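Local coordinates for protein catalase (Exiguobacterium oxidotolerans, PDB 2J2M) that catalyses the breakdown of hydrogen peroxide to water and molecular oxygen at haem iron, working as an assembly of four chains, at residues A[68-73]-A[291-296]; A[187-192]-A[243-248]; A[216-221]-A[259-264]; A[272-277]-A[417-422]. All blocks are in the same frame, centred on the assembly; numbering follows the deposited sequence.

Interactions 1 and 3 belong to one antiparallel sheet: strand 257-265 lies between strands 210-219 and 292-302, and the two centres are about 10 Å apart. Interaction 3 is nested along the chain inside the loop closed by interaction 1. Interaction 2 sits about 18 Å from interaction 3, centre to centre, and packs helix 241-251 against a loop; Arg191 also touches Pro219 and Glu221 there. The segments of interactions 2 and 3 alternate in sequence. Interaction 4 stands apart, about 24 Å from interaction 3 between centres. Thus interactions 1 and 3 hold neighbouring strands of the sheet, interaction 2 fixes a helix beside it, and interaction 4 joins this part to the C-terminal helices.

Interaction 1: A[68-73]-A[291-296]; sequences VKNSMK and FQHVGT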
loop_
_atom_site.group_PDB
_atom_site.type_symbol
_atom_site.label_atom_id
_atom_site.label_comp_id
_atom_site.label_asym_id
_atom_site.label_seq_id
_atom_site.Cartn_x
_atom_site.Cartn_y
_atom_site.Cartn_z
ATOM N N VAL A 68 0.543 -9.952 39.493
ATOM C CA VAL A 68 -0.487 -9.408 40.356
ATOM C C VAL A 68 -0.235 -9.731 41.831
ATOM O O VAL A 68 0.042 -10.887 42.204
ATOM C CB VAL A 68 -1.985 -9.570 39.824
ATOM C CG1 VAL A 68 -2.089 -10.326 38.490
ATOM C CG2 VAL A 68 -2.987 -10.041 40.930
ATOM N N LYS A 69 -0.263 -8.669 42.640
ATOM C CA LYS A 69 -0.034 -8.772 44.061
ATOM C C LYS A 69 -1.362 -8.809 44.835
ATOM O O LYS A 69 -1.531 -9.636 45.715
ATOM C CB LYS A 69 0.883 -7.634 44.537
ATOM C CG LYS A 69 1.307 -7.728 46.023
ATOM C CD LYS A 69 2.786 -7.404 46.192
ATOM C CE LYS A 69 3.046 -6.354 47.278
ATOM N NZ LYS A 69 4.301 -5.555 46.970
ATOM N N ASN A 70 -2.290 -7.918 44.482
ATOM C CA ASN A 70 -3.600 -7.822 45.104
ATOM C C ASN A 70 -4.702 -8.083 44.102
ATOM O O ASN A 70 -4.812 -7.400 43.072
ATOM C CB ASN A 70 -3.824 -6.430 45.713
ATOM C CG ASN A 70 -2.771 -6.063 46.757
ATOM O OD1 ASN A 70 -1.948 -5.185 46.527
ATOM N ND2 ASN A 70 -2.796 -6.737 47.905
ATOM N N SER A 71 -5.524 -9.076 44.425
ATOM C CA SER A 71 -6.799 -9.325 43.760
ATOM C C SER A 71 -7.616 -8.051 43.595
ATOM O O SER A 71 -7.633 -7.193 44.482
ATOM C CB SER A 71 -7.609 -10.314 44.571
ATOM O OG SER A 71 -8.672 -10.764 43.776
ATOM N N MET A 72 -8.274 -7.933 42.446
ATOM C CA MET A 72 -9.035 -6.736 42.076
ATOM C C MET A 72 -10.483 -7.128 41.783
ATOM O O MET A 72 -11.260 -6.348 41.196
ATOM C CB MET A 72 -8.398 -6.038 40.854
ATOM C CG MET A 72 -7.059 -5.337 41.108
ATOM S SD MET A 72 -7.257 -3.867 42.164
ATOM C CE MET A 72 -6.319 -4.376 43.608
ATOM N N LYS A 73 -10.850 -8.336 42.222
ATOM C CA LYS A 73 -12.173 -8.889 41.951
ATOM C C LYS A 73 -13.335 -8.020 42.467
ATOM O O LYS A 73 -14.412 -8.047 41.901
ATOM C CB LYS A 73 -12.283 -10.332 42.477
ATOM C CG LYS A 73 -12.316 -10.473 43.989
ATOM C CD LYS A 73 -12.772 -11.897 44.396
ATOM C CE LYS A 73 -11.934 -12.451 45.588
ATOM N NZ LYS A 73 -11.212 -11.369 46.364
ATOM N N PHE A 291 -4.174 5.765 45.846
ATOM C CA PHE A 291 -3.642 4.722 44.968
ATOM C C PHE A 291 -3.833 3.379 45.689
ATOM O O PHE A 291 -3.614 3.273 46.889
ATOM C CB PHE A 291 -2.132 4.936 44.715
ATOM C CG PHE A 291 -1.775 6.130 43.819
ATOM C CD1 PHE A 291 -2.697 7.147 43.519
ATOM C CD2 PHE A 291 -0.477 6.256 43.322
ATOM C CE1 PHE A 291 -2.329 8.262 42.712
ATOM C CE2 PHE A 291 -0.102 7.360 42.528
ATOM C CZ PHE A 291 -1.037 8.367 42.220
ATOM N N GLN A 292 -4.264 2.352 44.976
ATOM C CA GLN A 292 -4.340 1.026 45.582
ATOM C C GLN A 292 -3.471 0.098 44.758
ATOM O O GLN A 292 -3.668 -0.022 43.549
ATOM C CB GLN A 292 -5.782 0.517 45.648
ATOM C CG GLN A 292 -6.767 1.481 46.292
ATOM C CD GLN A 292 -8.135 0.885 46.420
ATOM O OE1 GLN A 292 -8.293 -0.241 46.907
ATOM N NE2 GLN A 292 -9.140 1.611 45.955
ATOM N N HIS A 293 -2.515 -0.548 45.418
ATOM C CA HIS A 293 -1.536 -1.415 44.759
ATOM C C HIS A 293 -2.193 -2.573 44.038
ATOM O O HIS A 293 -3.070 -3.221 44.596
ATOM C CB HIS A 293 -0.531 -1.949 45.784
ATOM C CG HIS A 293 0.705 -2.525 45.172
ATOM N ND1 HIS A 293 1.060 -3.846 45.320
ATOM C CD2 HIS A 293 1.658 -1.968 44.388
ATOM C CE1 HIS A 293 2.188 -4.073 44.672
ATOM N NE2 HIS A 293 2.575 -2.951 44.099
ATOM N N VAL A 294 -1.784 -2.810 42.796
ATOM C CA VAL A 294 -2.292 -3.934 41.987
ATOM C C VAL A 294 -1.199 -5.016 41.830
ATOM O O VAL A 294 -1.416 -6.208 42.077
ATOM C CB VAL A 294 -2.745 -3.462 40.565
ATOM C CG1 VAL A 294 -3.074 -4.661 39.656
ATOM C CG2 VAL A 294 -3.913 -2.497 40.633
ATOM N N GLY A 295 -0.019 -4.578 41.412
ATOM C CA GLY A 295 1.056 -5.498 41.095
ATOM C C GLY A 295 2.267 -4.753 40.601
ATOM O O GLY A 295 2.393 -3.540 40.812
ATOM N N THR A 296 3.169 -5.508 39.973
ATOM C CA THR A 296 4.447 -4.997 39.515
ATOM C C THR A 296 4.930 -5.598 38.182
ATOM O O THR A 296 4.840 -6.808 37.938
ATOM C CB THR A 296 5.542 -4.972 40.673
ATOM O OG1 THR A 296 6.776 -5.586 40.251
ATOM C CG2 THR A 296 5.026 -5.600 41.944
#
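The side chain of Lys69 passes His293 at a slant. With Lys69 CG anti to the backbone N (chi1 -174°) and the chain bent at its next two torsions, the methylenes run past the imidazole: CG lies at the ring edge, in its plane, and NZ ends 3.5 Å from His293 CE1. The ring itself is held from elsewhere, since its NE2 is hydrogen-bonded to Asp259 on strand 257-265 and Phe261 meets it edge-to-face. Over one imidazole face sits the backbone N of Gly295.

A single carbonyl grips the loop backbone. Val294 O accepts from Lys69 N at 2.8 Å, in the carbonyl plane, and from Asn70 N at 3.1 Å, this second donor lying above that plane. Further along, Met72 folds back on itself through bends at chi2 and chi3. Its SD thereby reaches Val294 CG2 at 3.9 Å, the two side chains crossing at about a right angle, and its CE comes 3.6 Å from His293 O. Val68 pairs with Gly295 where strand 59-68 ends. On the other side of strand 292-302, Val294 and Gly295 both face Leu260, which makes this a classic beta bulge in the antiparallel sheet of the catalase barrel.

Interaction 2: A[187-192]-A[243-248]; sequences PASYRK and SNDTFQ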
loop_
_atom_site.group_PDB
_atom_site.type_symbol
_atom_site.label_atom_id
_atom_site.label_comp_id
_atom_site.label_asym_id
_atom_site.label_seq_id
_atom_site.Cartn_x
_atom_site.Cartn_y
_atom_site.Cartn_z
ATOM N N PRO A 187 12.464 13.474 31.067
ATOM C CA PRO A 187 12.986 12.376 31.888
ATOM C C PRO A 187 14.433 12.012 31.542
ATOM O O PRO A 187 14.843 12.152 30.386
ATOM C CB PRO A 187 12.037 11.206 31.550
ATOM C CG PRO A 187 10.760 11.870 31.203
ATOM C CD PRO A 187 11.188 13.109 30.425
ATOM N N ALA A 188 15.184 11.542 32.530
ATOM C CA ALA A 188 16.583 11.150 32.332
ATOM C C ALA A 188 16.683 9.824 31.577
ATOM O O ALA A 188 17.673 9.552 30.869
ATOM C CB ALA A 188 17.332 11.065 33.691
ATOM N N SER A 189 15.676 8.978 31.789
ATOM C CA SER A 189 15.421 7.876 30.886
ATOM C C SER A 189 14.045 7.244 31.087
ATOM O O SER A 189 13.292 7.562 32.031
ATOM C CB SER A 189 16.523 6.815 30.949
ATOM O OG SER A 189 16.629 6.309 32.249
ATOM N N TYR A 190 13.751 6.342 30.158
ATOM C CA TYR A 190 12.550 5.536 30.174
ATOM C C TYR A 190 12.328 4.777 31.487
ATOM O O TYR A 190 11.182 4.646 31.932
ATOM C CB TYR A 190 12.575 4.591 28.973
ATOM C CG TYR A 190 12.573 5.324 27.634
ATOM C CD1 TYR A 190 11.814 6.465 27.446
ATOM C CD2 TYR A 190 13.328 4.855 26.554
ATOM C CE1 TYR A 190 11.808 7.137 26.214
ATOM C CE2 TYR A 190 13.321 5.518 25.321
ATOM C CZ TYR A 190 12.552 6.655 25.162
ATOM O OH TYR A 190 12.532 7.308 23.963
ATOM N N ARG A 191 13.413 4.307 32.111
ATOM C CA ARG A 191 13.313 3.505 33.326
ATOM C C ARG A 191 13.182 4.390 34.569
ATOM O O ARG A 191 12.848 3.913 35.672
ATOM C CB ARG A 191 14.484 2.520 33.440
ATOM C CG ARG A 191 15.836 3.159 33.646
ATOM C CD ARG A 191 16.981 2.249 33.176
ATOM N NE ARG A 191 17.516 1.509 34.298
ATOM C CZ ARG A 191 18.617 1.830 34.969
ATOM N NH1 ARG A 191 19.362 2.865 34.606
ATOM N NH2 ARG A 191 18.990 1.071 35.990
ATOM N N LYS A 192 13.419 5.688 34.383
ATOM C CA LYS A 192 13.328 6.632 35.491
ATOM C C LYS A 192 12.166 7.609 35.342
ATOM O O LYS A 192 12.304 8.800 35.604
ATOM C CB LYS A 192 14.650 7.365 35.660
ATOM C CG LYS A 192 15.793 6.415 35.943
ATOM C CD LYS A 192 17.049 7.139 36.385
ATOM C CE LYS A 192 18.192 6.128 36.511
ATOM N NZ LYS A 192 19.467 6.836 36.776
ATOM N N SER A 243 17.144 5.078 25.183
ATOM C CA SER A 243 17.159 3.728 24.583
ATOM C C SER A 243 18.405 2.951 25.016
ATOM O O SER A 243 18.297 1.837 25.522
ATOM C CB SER A 243 17.115 3.810 23.042
ATOM O OG SER A 243 15.806 4.130 22.606
ATOM N N ASN A 244 19.571 3.552 24.779
ATOM C CA ASN A 244 20.852 3.043 25.236
ATOM C C ASN A 244 20.852 2.596 26.709
ATOM O O ASN A 244 21.201 1.451 27.002
ATOM C CB ASN A 244 21.915 4.126 25.040
ATOM C CG ASN A 244 23.319 3.562 24.936
ATOM O OD1 ASN A 244 23.519 2.336 24.925
ATOM N ND2 ASN A 244 24.312 4.462 24.825
ATOM N N ASP A 245 20.447 3.503 27.607
ATOM C CA ASP A 245 20.441 3.263 29.052
ATOM C C ASP A 245 19.475 2.138 29.450
ATOM O O ASP A 245 19.818 1.294 30.273
ATOM C CB ASP A 245 20.113 4.565 29.828
ATOM C CG ASP A 245 19.819 4.316 31.312
ATOM O OD1 ASP A 245 20.759 4.102 32.089
ATOM O OD2 ASP A 245 18.638 4.329 31.714
ATOM N N THR A 246 18.276 2.131 28.855
ATOM C CA THR A 246 17.274 1.092 29.152
ATOM C C THR A 246 17.674 -0.264 28.567
ATOM O O THR A 246 17.434 -1.321 29.193
ATOM C CB THR A 246 15.830 1.461 28.668
ATOM O OG1 THR A 246 15.541 2.825 28.977
ATOM C CG2 THR A 246 14.797 0.597 29.362
ATOM N N PHE A 247 18.255 -0.242 27.366
ATOM C CA PHE A 247 18.797 -1.477 26.806
ATOM C C PHE A 247 19.928 -2.085 27.654
ATOM O O PHE A 247 19.919 -3.293 27.905
ATOM C CB PHE A 247 19.264 -1.312 25.363
ATOM C CG PHE A 247 19.587 -2.616 24.695
ATOM C CD1 PHE A 247 20.815 -3.252 24.915
ATOM C CD2 PHE A 247 18.670 -3.218 23.851
ATOM C CE1 PHE A 247 21.107 -4.466 24.316
ATOM C CE2 PHE A 247 18.968 -4.425 23.237
ATOM C CZ PHE A 247 20.187 -5.052 23.473
ATOM N N GLN A 248 20.884 -1.264 28.085
ATOM C CA GLN A 248 22.012 -1.736 28.898
ATOM C C GLN A 248 21.582 -2.287 30.271
ATOM O O GLN A 248 22.048 -3.344 30.690
ATOM C CB GLN A 248 23.069 -0.625 29.068
ATOM C CG GLN A 248 23.881 -0.304 27.795
ATOM C CD GLN A 248 24.361 -1.565 27.073
ATOM O OE1 GLN A 248 24.016 -1.797 25.895
ATOM N NE2 GLN A 248 25.135 -2.398 27.777
#
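Ser189 and Arg191 both reach Asp245, joining a type I beta turn (residues 189 to 192, closed by Lys192 N to Ser189 O) to helix 241-251 of the catalase fold. Asp245 OD2 accepts a hydrogen bond from Ser189 OG at 2.9 Å, arriving from above the carboxylate plane. The aspartate also forms a salt bridge with Arg191, whose NH1 lies 3.1 Å from Asp245 OD1; both hydrogen bonds from NH1 to the two carboxylate oxygens are weak, and the guanidinium and carboxylate planes stand 50° apart. NH2 of the same arginine turns to a second acid, Asp254, so the guanidinium links two carboxylates and would be expected to stay charged.

Next to them, Tyr190 packs against the helix while its polar end is served elsewhere: its OH and Ser243 OG are both hydrogen-bonded to Glu105 OE2. Phe60 of strand 59-68 touches Tyr190, Ser243 and Thr246 alike. The threonine hydroxyl is satisfied within the helix by the carbonyl oxygen of Ala242, yet it still meets the tyrosine at the edge of its ring, with Thr246 OG1 lying 3.5 Å from Tyr190 CB.

Interaction 3: A[216-221]-A[259-264]; sequences RWVPKE and DLFVQV
Trp217 places its CG anti to the carbonyl carbon (chi1 -61°), while Leu260 sends CG anti to its backbone N, and these two choices bring the leucine over the flat of the indole. Leu260 CD1 sits 3.8 Å from the centroid of the six-membered ring of Trp217, only 17° off the ring normal, a CH-pi contact over the face. Leu260 CB adds a looser touch near CZ3. Phe113 stacks on the same indole and Phe126 meets it edge-to-face, so Trp217 is embedded among aromatic groups.

The backbones of strands 210-219 and 257-265 form a regular antiparallel ladder, part of the sheet that forms the catalase barrel. Arg216 and Phe261 are a hydrogen-bonded pair: Phe261 N gives to Arg216 O at 2.8 Å, and Arg216 N to Phe261 O at 2.9 Å. Val218 and Asp259 form the next such pair, with Trp217 and Leu260 as the non-hydrogen-bonded pair between them. There Trp217 CA and Asp259 O are 3.2 Å apart in a CA-H...O contact.

On the face opposite the indole, Val218 CG2 packs 3.6 Å from Phe261 CE2. Arg216, bent at chi2 and chi3, curls its guanidinium toward the extended Gln263. Its NH1 donates to Gln263 OE1 at 2.6 Å with a nearly straight N-H (165°), the oxygen lying in the guanidinium plane. Gln263 NE2 is tied to the carbonyls of Trp284 and Ile289, which fixes the amide so that OE1 faces the arginine; NH2 of Arg216 is meanwhile in a salt bridge with Asp283.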
loop_
_atom_site.group_PDB
_atom_site.type_symbol
_atom_site.label_atom_id
_atom_site.label_comp_id
_atom_site.label_asym_id
_atom_site.label_seq_id
_atom_site.Cartn_x
_atom_site.Cartn_y
_atom_site.Cartn_z
ATOM N N ARG A 216 -1.899 3.903 37.316
ATOM C CA ARG A 216 -0.737 4.608 37.833
ATOM C C ARG A 216 0.492 3.677 37.884
ATOM O O ARG A 216 0.459 2.648 38.565
ATOM C CB ARG A 216 -1.075 5.093 39.260
ATOM C CG ARG A 216 -1.149 6.608 39.462
ATOM C CD ARG A 216 -2.383 7.330 38.913
ATOM N NE ARG A 216 -1.845 8.613 38.489
ATOM C CZ ARG A 216 -2.313 9.830 38.729
ATOM N NH1 ARG A 216 -3.468 10.052 39.324
ATOM N NH2 ARG A 216 -1.613 10.843 38.276
ATOM N N TRP A 217 1.552 4.011 37.148
ATOM C CA TRP A 217 2.833 3.290 37.276
ATOM C C TRP A 217 3.878 4.103 38.042
ATOM O O TRP A 217 4.069 5.289 37.762
ATOM C CB TRP A 217 3.420 2.922 35.913
ATOM C CG TRP A 217 2.590 2.020 35.047
ATOM C CD1 TRP A 217 1.719 2.408 34.058
ATOM C CD2 TRP A 217 2.581 0.582 35.047
ATOM N NE1 TRP A 217 1.180 1.310 33.456
ATOM C CE2 TRP A 217 1.691 0.175 34.031
ATOM C CE3 TRP A 217 3.249 -0.395 35.791
ATOM C CZ2 TRP A 217 1.431 -1.178 33.752
ATOM C CZ3 TRP A 217 2.991 -1.758 35.513
ATOM C CH2 TRP A 217 2.097 -2.126 34.498
ATOM N N VAL A 218 4.550 3.455 38.998
ATOM C CA VAL A 218 5.509 4.110 39.896
ATOM C C VAL A 218 6.828 3.359 39.764
ATOM O O VAL A 218 6.871 2.175 40.055
ATOM C CB VAL A 218 5.012 4.112 41.407
ATOM C CG1 VAL A 218 6.039 4.814 42.355
ATOM C CG2 VAL A 218 3.584 4.769 41.571
ATOM N N PRO A 219 7.914 4.032 39.305
ATOM C CA PRO A 219 9.139 3.293 39.012
ATOM C C PRO A 219 9.942 2.963 40.252
ATOM O O PRO A 219 10.110 3.823 41.120
ATOM C CB PRO A 219 9.925 4.257 38.132
ATOM C CG PRO A 219 9.509 5.615 38.590
ATOM C CD PRO A 219 8.063 5.478 39.023
ATOM N N LYS A 220 10.467 1.746 40.328
ATOM C CA LYS A 220 11.321 1.385 41.464
ATOM C C LYS A 220 12.634 2.212 41.494
ATOM O O LYS A 220 13.166 2.480 42.571
ATOM C CB LYS A 220 11.557 -0.140 41.522
ATOM C CG LYS A 220 13.012 -0.575 41.783
ATOM C CD LYS A 220 13.109 -1.668 42.868
ATOM C CE LYS A 220 14.269 -2.633 42.596
ATOM N NZ LYS A 220 15.612 -1.957 42.690
ATOM N N GLU A 221 13.118 2.620 40.312
ATOM C CA GLU A 221 14.301 3.494 40.172
ATOM C C GLU A 221 14.028 4.969 40.500
ATOM O O GLU A 221 14.959 5.781 40.488
ATOM C CB GLU A 221 14.897 3.424 38.751
ATOM C CG GLU A 221 15.155 2.026 38.193
ATOM C CD GLU A 221 16.265 1.267 38.922
ATOM O OE1 GLU A 221 17.031 1.894 39.671
ATOM O OE2 GLU A 221 16.374 0.030 38.748
ATOM N N ASP A 259 5.665 -0.409 39.866
ATOM C CA ASP A 259 4.416 -0.825 40.498
ATOM C C ASP A 259 3.153 -0.203 39.873
ATOM O O ASP A 259 3.127 0.985 39.544
ATOM C CB ASP A 259 4.495 -0.586 42.001
ATOM C CG ASP A 259 5.558 -1.429 42.638
ATOM O OD1 ASP A 259 6.711 -0.970 42.679
ATOM O OD2 ASP A 259 5.272 -2.568 43.049
ATOM N N LEU A 260 2.122 -1.019 39.700
ATOM C CA LEU A 260 0.809 -0.554 39.188
ATOM C C LEU A 260 -0.195 -0.292 40.325
ATOM O O LEU A 260 -0.480 -1.177 41.135
ATOM C CB LEU A 260 0.209 -1.563 38.198
ATOM C CG LEU A 260 -1.137 -1.244 37.531
ATOM C CD1 LEU A 260 -1.012 -0.099 36.506
ATOM C CD2 LEU A 260 -1.703 -2.478 36.845
ATOM N N PHE A 261 -0.715 0.933 40.370
ATOM C CA PHE A 261 -1.722 1.305 41.320
ATOM C C PHE A 261 -2.989 1.714 40.556
ATOM O O PHE A 261 -2.951 2.053 39.353
ATOM C CB PHE A 261 -1.261 2.482 42.191
ATOM C CG PHE A 261 -0.089 2.185 43.100
ATOM C CD1 PHE A 261 -0.291 1.961 44.457
ATOM C CD2 PHE A 261 1.226 2.187 42.606
ATOM C CE1 PHE A 261 0.779 1.713 45.318
ATOM C CE2 PHE A 261 2.321 1.925 43.452
ATOM C CZ PHE A 261 2.096 1.689 44.810
ATOM N N VAL A 262 -4.110 1.690 41.282
ATOM C CA VAL A 262 -5.399 1.979 40.717
ATOM C C VAL A 262 -6.107 3.003 41.590
ATOM O O VAL A 262 -6.097 2.896 42.805
ATOM C CB VAL A 262 -6.244 0.666 40.511
ATOM C CG1 VAL A 262 -6.630 0.015 41.842
ATOM C CG2 VAL A 262 -7.491 0.934 39.677
ATOM N N GLN A 263 -6.694 4.010 40.956
ATOM C CA GLN A 263 -7.608 4.938 41.629
ATOM C C GLN A 263 -9.047 4.656 41.216
ATOM O O GLN A 263 -9.353 4.495 40.029
ATOM C CB GLN A 263 -7.242 6.392 41.324
ATOM C CG GLN A 263 -5.971 6.863 42.014
ATOM C CD GLN A 263 -5.537 8.202 41.497
ATOM O OE1 GLN A 263 -5.154 8.331 40.342
ATOM N NE2 GLN A 263 -5.615 9.220 42.341
ATOM N N VAL A 264 -9.915 4.606 42.224
ATOM C CA VAL A 264 -11.306 4.204 42.065
ATOM C C VAL A 264 -12.276 5.297 42.529
ATOM O O VAL A 264 -12.221 5.792 43.658
ATOM C CB VAL A 264 -11.592 2.879 42.812
ATOM C CG1 VAL A 264 -13.029 2.445 42.597
ATOM C CG2 VAL A 264 -10.631 1.779 42.339
#

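Interaction 4: A[272-277]-A[417-422]; sequences NFDFDP and KTNNFG
Lys417 and Asn419 each deliver a side-chain nitrogen to a backbone carbonyl of the 272-277 loop. Lys417 NZ donates to Phe273 O at 2.7 Å, approaching nearly along the C=O axis at the end of a chain that is extended beyond CG. Asn419 ND2 donates to Asp274 O at 2.6 Å, coming in from well above the carbonyl plane. The amide reaches there with CG anti to the backbone N (chi1 -169°), on a residue whose own backbone has left-handed phi and psi. A water completes the first shell, 2.9 Å from Asp276 N and 2.7 Å from Lys417 O, and so bridges the two backbones.

In the next shell, Asn419 OD1 accepts a weak bond from Gly422 N at 3.0 Å, connecting the amide to the first turn of helix 422-430, and Lys417 NZ has a weak second acceptor in Glu271 O. Lys282 gives a hydrogen bond to Thr418 O, while Asp276 OD2 forms a salt bridge with Arg28 of a second subunit. The whole is a junction of two loops, held mainly through backbone carbonyls, between the barrel part of a catalase and its C-terminal helical domain, set beside a subunit interface of the tetramer.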
loop_
_atom_site.group_PDB
_atom_site.type_symbol
_atom_site.label_atom_id
_atom_site.label_comp_id
_atom_site.label_asym_id
_atom_site.label_seq_id
_atom_site.Cartn_x
_atom_site.Cartn_y
_atom_site.Cartn_z
ATOM N N ASN A 272 -19.078 15.612 42.428
ATOM C CA ASN A 272 -18.549 16.036 43.735
ATOM C C ASN A 272 -17.279 16.929 43.748
ATOM O O ASN A 272 -16.784 17.303 44.818
ATOM C CB ASN A 272 -18.322 14.799 44.606
ATOM C CG ASN A 272 -19.618 14.208 45.138
ATOM O OD1 ASN A 272 -20.706 14.801 45.014
ATOM N ND2 ASN A 272 -19.512 13.031 45.759
ATOM N N PHE A 273 -16.751 17.274 42.579
ATOM C CA PHE A 273 -15.484 17.980 42.504
ATOM C C PHE A 273 -15.701 19.309 41.790
ATOM O O PHE A 273 -16.789 19.549 41.282
ATOM C CB PHE A 273 -14.453 17.130 41.745
ATOM C CG PHE A 273 -14.318 15.725 42.263
ATOM C CD1 PHE A 273 -15.105 14.699 41.748
ATOM C CD2 PHE A 273 -13.407 15.427 43.268
ATOM C CE1 PHE A 273 -14.979 13.394 42.223
ATOM C CE2 PHE A 273 -13.270 14.129 43.737
ATOM C CZ PHE A 273 -14.062 13.112 43.217
ATOM N N ASP A 274 -14.674 20.168 41.744
ATOM C CA ASP A 274 -14.789 21.443 41.035
ATOM C C ASP A 274 -14.342 21.253 39.588
ATOM O O ASP A 274 -14.126 22.223 38.850
ATOM C CB ASP A 274 -14.007 22.561 41.733
ATOM C CG ASP A 274 -12.525 22.244 41.896
ATOM O OD1 ASP A 274 -11.968 21.364 41.185
ATOM O OD2 ASP A 274 -11.898 22.888 42.769
ATOM N N PHE A 275 -14.211 19.984 39.202
ATOM C CA PHE A 275 -13.814 19.590 37.869
ATOM C C PHE A 275 -14.636 18.363 37.438
ATOM O O PHE A 275 -15.087 17.611 38.298
ATOM C CB PHE A 275 -12.300 19.320 37.845
ATOM C CG PHE A 275 -11.871 18.093 38.608
ATOM C CD1 PHE A 275 -11.552 18.172 39.962
ATOM C CD2 PHE A 275 -11.738 16.870 37.966
ATOM C CE1 PHE A 275 -11.142 17.050 40.676
ATOM C CE2 PHE A 275 -11.340 15.747 38.661
ATOM C CZ PHE A 275 -11.043 15.834 40.025
ATOM N N ASP A 276 -14.845 18.186 36.130
ATOM C CA ASP A 276 -15.380 16.939 35.573
ATOM C C ASP A 276 -14.305 15.827 35.551
ATOM O O ASP A 276 -13.308 15.922 34.817
ATOM C CB ASP A 276 -15.945 17.166 34.162
ATOM C CG ASP A 276 -16.772 15.971 33.641
ATOM O OD1 ASP A 276 -17.784 16.199 32.958
ATOM O OD2 ASP A 276 -16.422 14.802 33.895
ATOM N N PRO A 277 -14.497 14.765 36.360
ATOM C CA PRO A 277 -13.498 13.680 36.440
ATOM C C PRO A 277 -13.193 12.931 35.119
ATOM O O PRO A 277 -12.189 12.250 35.047
ATOM C CB PRO A 277 -14.100 12.727 37.478
ATOM C CG PRO A 277 -15.574 13.068 37.511
ATOM C CD PRO A 277 -15.641 14.534 37.260
ATOM N N LYS A 417 -18.528 22.044 33.262
ATOM C CA LYS A 417 -17.485 22.629 34.115
ATOM C C LYS A 417 -16.070 22.368 33.625
ATOM O O LYS A 417 -15.438 21.336 33.925
ATOM C CB LYS A 417 -17.660 22.388 35.625
ATOM C CG LYS A 417 -18.154 21.056 36.071
ATOM C CD LYS A 417 -18.083 21.012 37.603
ATOM C CE LYS A 417 -19.060 19.979 38.178
ATOM N NZ LYS A 417 -18.952 19.803 39.659
ATOM N N THR A 418 -15.590 23.346 32.866
ATOM C CA THR A 418 -14.311 23.259 32.189
ATOM C C THR A 418 -13.174 23.495 33.136
ATOM O O THR A 418 -12.177 22.808 33.069
ATOM C CB THR A 418 -14.251 24.249 31.033
ATOM O OG1 THR A 418 -14.621 25.556 31.521
ATOM C CG2 THR A 418 -15.222 23.781 29.917
ATOM N N ASN A 419 -13.331 24.467 34.025
ATOM C CA ASN A 419 -12.318 24.762 35.035
ATOM C C ASN A 419 -10.908 24.688 34.417
ATOM O O ASN A 419 -10.063 23.870 34.826
ATOM C CB ASN A 419 -12.486 23.804 36.223
ATOM C CG ASN A 419 -11.667 24.206 37.423
ATOM O OD1 ASN A 419 -10.911 25.186 37.398
ATOM N ND2 ASN A 419 -11.813 23.449 38.491
ATOM N N ASN A 420 -10.689 25.547 33.421
ATOM C CA ASN A 420 -9.450 25.584 32.636
ATOM C C ASN A 420 -8.187 25.996 33.406
ATOM O O ASN A 420 -7.062 25.655 32.987
ATOM C CB ASN A 420 -9.617 26.518 31.417
ATOM C CG ASN A 420 -10.492 25.913 30.323
ATOM O OD1 ASN A 420 -10.635 24.691 30.216
ATOM N ND2 ASN A 420 -11.069 26.767 29.497
ATOM N N PHE A 421 -8.379 26.724 34.510
ATOM C CA PHE A 421 -7.287 27.416 35.216
ATOM C C PHE A 421 -7.165 27.023 36.693
ATOM O O PHE A 421 -6.097 27.163 37.300
ATOM C CB PHE A 421 -7.470 28.943 35.106
ATOM C CG PHE A 421 -7.675 29.435 33.693
ATOM C CD1 PHE A 421 -6.621 29.446 32.779
ATOM C CD2 PHE A 421 -8.923 29.885 33.278
ATOM C CE1 PHE A 421 -6.801 29.892 31.481
ATOM C CE2 PHE A 421 -9.124 30.323 31.962
ATOM C CZ PHE A 421 -8.064 30.334 31.064
ATOM N N GLY A 422 -8.262 26.525 37.257
ATOM C CA GLY A 422 -8.364 26.265 38.688
ATOM C C GLY A 422 -7.451 25.138 39.099
ATOM O O GLY A 422 -6.647 25.294 40.030
HETATM O O HOH W 1 -13.192 19.949 34.441
#